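2,3-dihydroxybenzoate-AMP ligase (Mycobacterium smegmatis, PDB 5KEI) belongs to the AMP-binding enzyme family of the ANL clan, with a large AMP-binding domain and a smaller C-terminal domain. Local coordinates at residues F288-I291 with D292-V296; V64-A67 with D68-H71. One frame throughout, in Å; residues are numbered along the deposited sequence.

Contact 1 (F288-I291 with D292-V296); sequences FAAI and DEHGV
The His294 ring meets Ala290 O at its edge, and CG of the preceding Glu293 lies over the centre of one face, 4.2 Å above the plane. The edge contact is a hydrogen bond: His294 ND1 donates to Ala290 O at 3.1 Å. It is somewhat bent, with an N-H...O angle of 142°, and the oxygen sits 20° out of the ring plane. Ala290 O also accepts from His294 N at 2.9 Å. One carbonyl oxygen therefore takes two N-H groups of one residue. The torsion of His294 makes this possible. CG lies beside the backbone N and anti to the carbonyl carbon (chi1 -59°), which folds the ring back along the helix. The ND1 bond limits the rotation of the imidazole.

The turns before this are regular helix. Glu293 N donates to Ala289 O at 3.0 Å, and Asp292 N donates to Phe288 O at 3.2 Å.

Ile291 and Val296 make the apolar part. The two side chains cross at about a right angle. CG2 of Ile291 touches CB of Val296 at 3.7 Å. CG2 of Val296 comes over the backbone instead, 3.6 Å from CA of Ile291. The backbone joins the same two residues: Val296 N donates to Ile291 O at 3.0 Å, in the carbonyl plane and on a lone pair.

Thr322 lies beside the same end: Ile291 touches it, and its OG1 is hydrogen-bonded to Val296 O. Phe288 packs on Ala312 and Cys313.

Gly295 leaves helical geometry with a positive phi. A bond from Val296 N back five residues to Ile291 O, a glycine with positive phi between them, and apolar contact of Ile291 with Val296 are the marks of a Schellman motif at a helix C terminus.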
ATOM      1  N   PHE A 288      -6.810 -25.012  -4.706  1.00 42.94           N
ATOM      2  CA  PHE A 288      -6.539 -26.350  -4.164  1.00 38.24           C
ATOM      3  C   PHE A 288      -5.734 -27.191  -5.151  1.00 39.36           C
ATOM      4  O   PHE A 288      -4.906 -28.023  -4.758  1.00 38.59           O
ATOM      5  CB  PHE A 288      -7.837 -27.093  -3.822  1.00 41.10           C
ATOM      6  CG  PHE A 288      -8.640 -26.465  -2.714  1.00 45.17           C
ATOM      7  CD1 PHE A 288      -8.085 -25.507  -1.876  1.00 45.76           C
ATOM      8  CD2 PHE A 288      -9.960 -26.841  -2.512  1.00 45.27           C
ATOM      9  CE1 PHE A 288      -8.837 -24.929  -0.856  1.00 42.30           C
ATOM     10  CE2 PHE A 288     -10.716 -26.268  -1.502  1.00 49.23           C
ATOM     11  CZ  PHE A 288     -10.151 -25.315  -0.667  1.00 47.98           C
ATOM     12  N   ALA A 289      -6.006 -26.977  -6.437  1.00 39.90           N
ATOM     13  CA  ALA A 289      -5.297 -27.651  -7.511  1.00 39.60           C
ATOM     14  C   ALA A 289      -3.836 -27.223  -7.570  1.00 39.09           C
ATOM     15  O   ALA A 289      -2.944 -28.075  -7.644  1.00 36.86           O
ATOM     16  CB  ALA A 289      -5.971 -27.379  -8.838  1.00 41.66           C
ATOM     17  N   ALA A 290      -3.609 -25.907  -7.539  1.00 37.89           N
ATOM     18  CA  ALA A 290      -2.260 -25.316  -7.553  1.00 39.72           C
ATOM     19  C   ALA A 290      -1.421 -25.724  -6.338  1.00 41.11           C
ATOM     20  O   ALA A 290      -0.226 -25.994  -6.465  1.00 40.62           O
ATOM     21  CB  ALA A 290      -2.361 -23.796  -7.625  1.00 41.05           C
ATOM     22  N   ILE A 291      -2.060 -25.758  -5.164  1.00 38.30           N
ATOM     23  CA  ILE A 291      -1.398 -26.135  -3.924  1.00 38.96           C
ATOM     24  C   ILE A 291      -0.917 -27.570  -3.961  1.00 42.91           C
ATOM     25  O   ILE A 291       0.208 -27.867  -3.534  1.00 49.47           O
ATOM     26  CB  ILE A 291      -2.319 -25.978  -2.692  1.00 42.26           C
ATOM     27  CG1 ILE A 291      -2.762 -24.533  -2.526  1.00 34.84           C
ATOM     28  CG2 ILE A 291      -1.606 -26.447  -1.422  1.00 35.11           C
ATOM     29  CD1 ILE A 291      -3.589 -24.311  -1.291  1.00 35.14           C
ATOM     30  N   ASP A 292      -1.753 -28.472  -4.463  1.00 39.42           N
ATOM     31  CA  ASP A 292      -1.353 -29.874  -4.474  1.00 48.49           C
ATOM     32  C   ASP A 292      -0.234 -30.049  -5.507  1.00 47.25           C
ATOM     33  O   ASP A 292       0.789 -30.680  -5.220  1.00 51.02           O
ATOM     34  CB  ASP A 292      -2.566 -30.799  -4.746  1.00 53.38           C
ATOM     35  CG  ASP A 292      -2.172 -32.260  -4.990  1.00 60.79           C
ATOM     36  OD1 ASP A 292      -2.150 -33.046  -4.011  1.00 64.26           O
ATOM     37  OD2 ASP A 292      -1.911 -32.632  -6.159  1.00 61.71           O
ATOM     38  N   GLU A 293      -0.396 -29.438  -6.679  1.00 44.82           N
ATOM     39  CA  GLU A 293       0.587 -29.580  -7.749  1.00 48.04           C
ATOM     40  C   GLU A 293       1.972 -29.023  -7.396  1.00 44.97           C
ATOM     41  O   GLU A 293       2.977 -29.676  -7.652  1.00 47.18           O
ATOM     42  CB  GLU A 293       0.089 -28.912  -9.035  1.00 45.90           C
ATOM     43  CG  GLU A 293       1.040 -29.134 -10.201  1.00 48.22           C
ATOM     44  CD  GLU A 293       0.588 -28.476 -11.497  1.00 59.65           C
ATOM     45  OE1 GLU A 293      -0.620 -28.172 -11.638  1.00 59.77           O
ATOM     46  OE2 GLU A 293       1.457 -28.258 -12.373  1.00 62.96           O
ATOM     47  N   HIS A 294       2.039 -27.833  -6.808  1.00 46.63           N
ATOM     48  CA  HIS A 294       3.345 -27.214  -6.559  1.00 42.19           C
ATOM     49  C   HIS A 294       3.815 -27.395  -5.115  1.00 43.20           C
ATOM     50  O   HIS A 294       4.872 -26.885  -4.725  1.00 41.88           O
ATOM     51  CB  HIS A 294       3.305 -25.726  -6.923  1.00 38.62           C
ATOM     52  CG  HIS A 294       2.935 -25.459  -8.353  1.00 41.55           C
ATOM     53  ND1 HIS A 294       1.664 -25.097  -8.740  1.00 40.11           N
ATOM     54  CD2 HIS A 294       3.671 -25.513  -9.489  1.00 42.20           C
ATOM     55  CE1 HIS A 294       1.630 -24.930 -10.050  1.00 39.76           C
ATOM     56  NE2 HIS A 294       2.834 -25.174 -10.529  1.00 44.63           N
ATOM     57  N   GLY A 295       3.042 -28.134  -4.325  1.00 43.19           N
ATOM     58  CA  GLY A 295       3.403 -28.372  -2.940  1.00 44.07           C
ATOM     59  C   GLY A 295       3.468 -27.083  -2.141  1.00 40.99           C
ATOM     60  O   GLY A 295       4.391 -26.872  -1.355  1.00 39.35           O
ATOM     61  N   VAL A 296       2.482 -26.218  -2.355  1.00 38.15           N
ATOM     62  CA  VAL A 296       2.412 -24.926  -1.675  1.00 36.71           C
ATOM     63  C   VAL A 296       2.395 -25.064  -0.147  1.00 34.31           C
ATOM     64  O   VAL A 296       1.638 -25.851   0.398  1.00 39.40           O
ATOM     65  CB  VAL A 296       1.164 -24.133  -2.140  1.00 35.69           C
ATOM     66  CG1 VAL A 296       0.982 -22.874  -1.305  1.00 31.47           C
ATOM     67  CG2 VAL A 296       1.291 -23.784  -3.612  1.00 33.12           C
TER

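Contact 2 (V64-A67 with D68-H71); sequences VIDA and DHRH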
ATOM      1  N   VAL A  64      10.350 -18.497  -9.388  1.00 30.18           N
ATOM      2  CA  VAL A  64       8.980 -18.102  -9.651  1.00 30.02           C
ATOM      3  C   VAL A  64       8.297 -19.143 -10.544  1.00 38.85           C
ATOM      4  O   VAL A  64       8.947 -19.763 -11.381  1.00 38.86           O
ATOM      5  CB  VAL A  64       8.930 -16.713 -10.303  1.00 32.50           C
ATOM      6  CG1 VAL A  64       9.375 -15.629  -9.308  1.00 26.87           C
ATOM      7  CG2 VAL A  64       9.818 -16.678 -11.543  1.00 32.41           C
ATOM      8  N   ILE A  65       6.998 -19.367 -10.336  1.00 39.87           N
ATOM      9  CA  ILE A  65       6.225 -20.310 -11.154  1.00 36.66           C
ATOM     10  C   ILE A  65       4.882 -19.699 -11.534  1.00 36.24           C
ATOM     11  O   ILE A  65       4.282 -18.996 -10.729  1.00 38.60           O
ATOM     12  CB  ILE A  65       5.944 -21.656 -10.423  1.00 37.88           C
ATOM     13  CG1 ILE A  65       7.202 -22.230  -9.773  1.00 41.73           C
ATOM     14  CG2 ILE A  65       5.358 -22.671 -11.374  1.00 38.68           C
ATOM     15  CD1 ILE A  65       7.012 -23.651  -9.266  1.00 38.71           C
ATOM     16  N   ASP A  66       4.423 -19.939 -12.760  1.00 41.50           N
ATOM     17  CA  ASP A  66       3.022 -19.691 -13.107  1.00 43.79           C
ATOM     18  C   ASP A  66       2.555 -20.841 -13.985  1.00 45.37           C
ATOM     19  O   ASP A  66       3.292 -21.810 -14.175  1.00 50.81           O
ATOM     20  CB  ASP A  66       2.794 -18.319 -13.785  1.00 36.53           C
ATOM     21  CG  ASP A  66       3.584 -18.129 -15.089  1.00 46.06           C
ATOM     22  OD1 ASP A  66       3.791 -19.100 -15.844  1.00 48.72           O
ATOM     23  OD2 ASP A  66       3.984 -16.973 -15.375  1.00 43.75           O
ATOM     24  N   ALA A  67       1.339 -20.724 -14.507  1.00 48.43           N
ATOM     25  CA  ALA A  67       0.682 -21.797 -15.245  1.00 52.74           C
ATOM     26  C   ALA A  67       1.538 -22.379 -16.369  1.00 53.42           C
ATOM     27  O   ALA A  67       1.581 -23.598 -16.567  1.00 56.35           O
ATOM     28  CB  ALA A  67      -0.637 -21.290 -15.810  1.00 47.93           C
ATOM     29  N   ASP A  68       2.226 -21.511 -17.099  1.00 52.87           N
ATOM     30  CA  ASP A  68       2.938 -21.955 -18.289  1.00 59.42           C
ATOM     31  C   ASP A  68       4.464 -21.870 -18.203  1.00 52.64           C
ATOM     32  O   ASP A  68       5.157 -22.517 -18.981  1.00 54.94           O
ATOM     33  CB  ASP A  68       2.432 -21.160 -19.493  1.00 63.11           C
ATOM     34  CG  ASP A  68       0.942 -21.347 -19.721  1.00 65.50           C
ATOM     35  OD1 ASP A  68       0.419 -22.423 -19.346  1.00 61.96           O
ATOM     36  OD2 ASP A  68       0.298 -20.426 -20.266  1.00 69.16           O
ATOM     37  N   HIS A  69       4.983 -21.095 -17.255  1.00 52.53           N
ATOM     38  CA  HIS A  69       6.427 -20.906 -17.122  1.00 50.70           C
ATOM     39  C   HIS A  69       6.937 -21.175 -15.725  1.00 48.76           C
ATOM     40  O   HIS A  69       6.171 -21.200 -14.764  1.00 51.29           O
ATOM     41  CB  HIS A  69       6.811 -19.482 -17.507  1.00 52.76           C
ATOM     42  CG  HIS A  69       6.226 -19.034 -18.803  1.00 55.99           C
ATOM     43  ND1 HIS A  69       6.760 -19.393 -20.023  1.00 64.88           N
ATOM     44  CD2 HIS A  69       5.147 -18.261 -19.075  1.00 63.98           C
ATOM     45  CE1 HIS A  69       6.038 -18.857 -20.991  1.00 70.67           C
ATOM     46  NE2 HIS A  69       5.052 -18.166 -20.443  1.00 77.18           N
ATOM     47  N   ARG A  70       8.246 -21.358 -15.621  1.00 47.17           N
ATOM     48  CA  ARG A  70       8.918 -21.389 -14.332  1.00 47.22           C
ATOM     49  C   ARG A  70      10.384 -21.010 -14.544  1.00 46.66           C
ATOM     50  O   ARG A  70      11.014 -21.426 -15.515  1.00 50.38           O
ATOM     51  CB  ARG A  70       8.774 -22.764 -13.647  1.00 51.07           C
ATOM     52  CG  ARG A  70       9.838 -23.813 -13.993  1.00 57.46           C
ATOM     53  CD  ARG A  70       9.295 -25.249 -13.915  1.00 53.78           C
ATOM     54  NE  ARG A  70       8.326 -25.529 -14.983  1.00 70.97           N
ATOM     55  CZ  ARG A  70       8.613 -26.098 -16.161  1.00 78.10           C
ATOM     56  NH1 ARG A  70       7.646 -26.294 -17.051  1.00 79.91           N
ATOM     57  NH2 ARG A  70       9.856 -26.469 -16.458  1.00 76.08           N
ATOM     58  N   HIS A  71      10.912 -20.191 -13.641  1.00 43.41           N
ATOM     59  CA  HIS A  71      12.283 -19.718 -13.734  1.00 36.31           C
ATOM     60  C   HIS A  71      13.061 -20.008 -12.451  1.00 40.69           C
ATOM     61  O   HIS A  71      12.579 -19.762 -11.349  1.00 41.40           O
ATOM     62  CB  HIS A  71      12.302 -18.214 -14.025  1.00 40.06           C
ATOM     63  CG  HIS A  71      11.470 -17.801 -15.186  1.00 43.06           C
ATOM     64  ND1 HIS A  71      11.545 -18.425 -16.438  1.00 46.50           N
ATOM     65  CD2 HIS A  71      10.532 -16.839 -15.341  1.00 38.67           C
ATOM     66  CE1 HIS A  71      10.705 -17.867 -17.261  1.00 37.11           C
ATOM     67  NE2 HIS A  71      10.069 -16.878 -16.625  1.00 37.38           N
TER
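Val64 and Ile65 pair with His71 and Arg70 in a tight beta hairpin, which turns through Ala67 and Asp68 at the edge of a mixed sheet.

Backbone hydrogen bonds hold the two arms. Val64 and His71 form an antiparallel hydrogen-bonded pair: Val64 N donates to His71 O at 3.2 Å, and His71 N to Val64 O at 3.0 Å. Ile65 and Arg70 are the next pair, non-hydrogen-bonded. Beyond them Asp66 N donates to His69 O at 2.9 Å, almost straight at 173°. Arg70 CA adds a CH...O contact to Val64 O.

Carbon-to-carbon packing is light and occurs on both faces. On the face of Val64 and His71, Val64 CG2 reaches His71 CB at 3.8 Å and also lies close to CD2 of the ring. Leu76 and Leu79 of helix 73-88 pack here, on Val64 and His71 respectively. On the other face Ile65 CG2 meets Arg70 CB more loosely, at 4.1 Å. The rest of the arginine bends at chi3 and leads away. Ile65 also packs on Thr275 and Val277 of the adjoining strand 275-278.

Side-chain hydrogen bonds shape the turn. CG of Asp66 lies between the backbone N and the carbonyl carbon (chi1 59°), which carries OD1 over the two N-H groups ahead. This is an Asx turn with one further bond. The Asp66 and His69 side chains run side by side, pointing the same way, with carboxylate and ring planes 69° apart. OD2 is hydrogen-bonded to Ala106 N, so both carboxylate oxygens are engaged.

Asp66 OD1 takes its two donors differently: Asp68 N comes from the anti side at 3.1 Å, out of the carboxylate plane, whereas His69 N meets it nearly end-on at 2.7 Å.

From the N terminus, contact 2 comes first. It closes the short hairpin between strands 62-65 and 70-72, and strand 70-72 is an outermost strand of a large mixed sheet. Contact 1 follows some two hundred residues later, where helix 284-294 ends and the chain leads to strand 298-301 of the same sheet. The two are in series, so they neither nest nor cross. In space they are neighbours: the centres of contact 1 and contact 2 are about 13 Å apart. They touch directly: His294 NE2 packs against Ile65 CG2 at 3.7 Å. The end of the helix thus rests against the hairpin at the sheet edge.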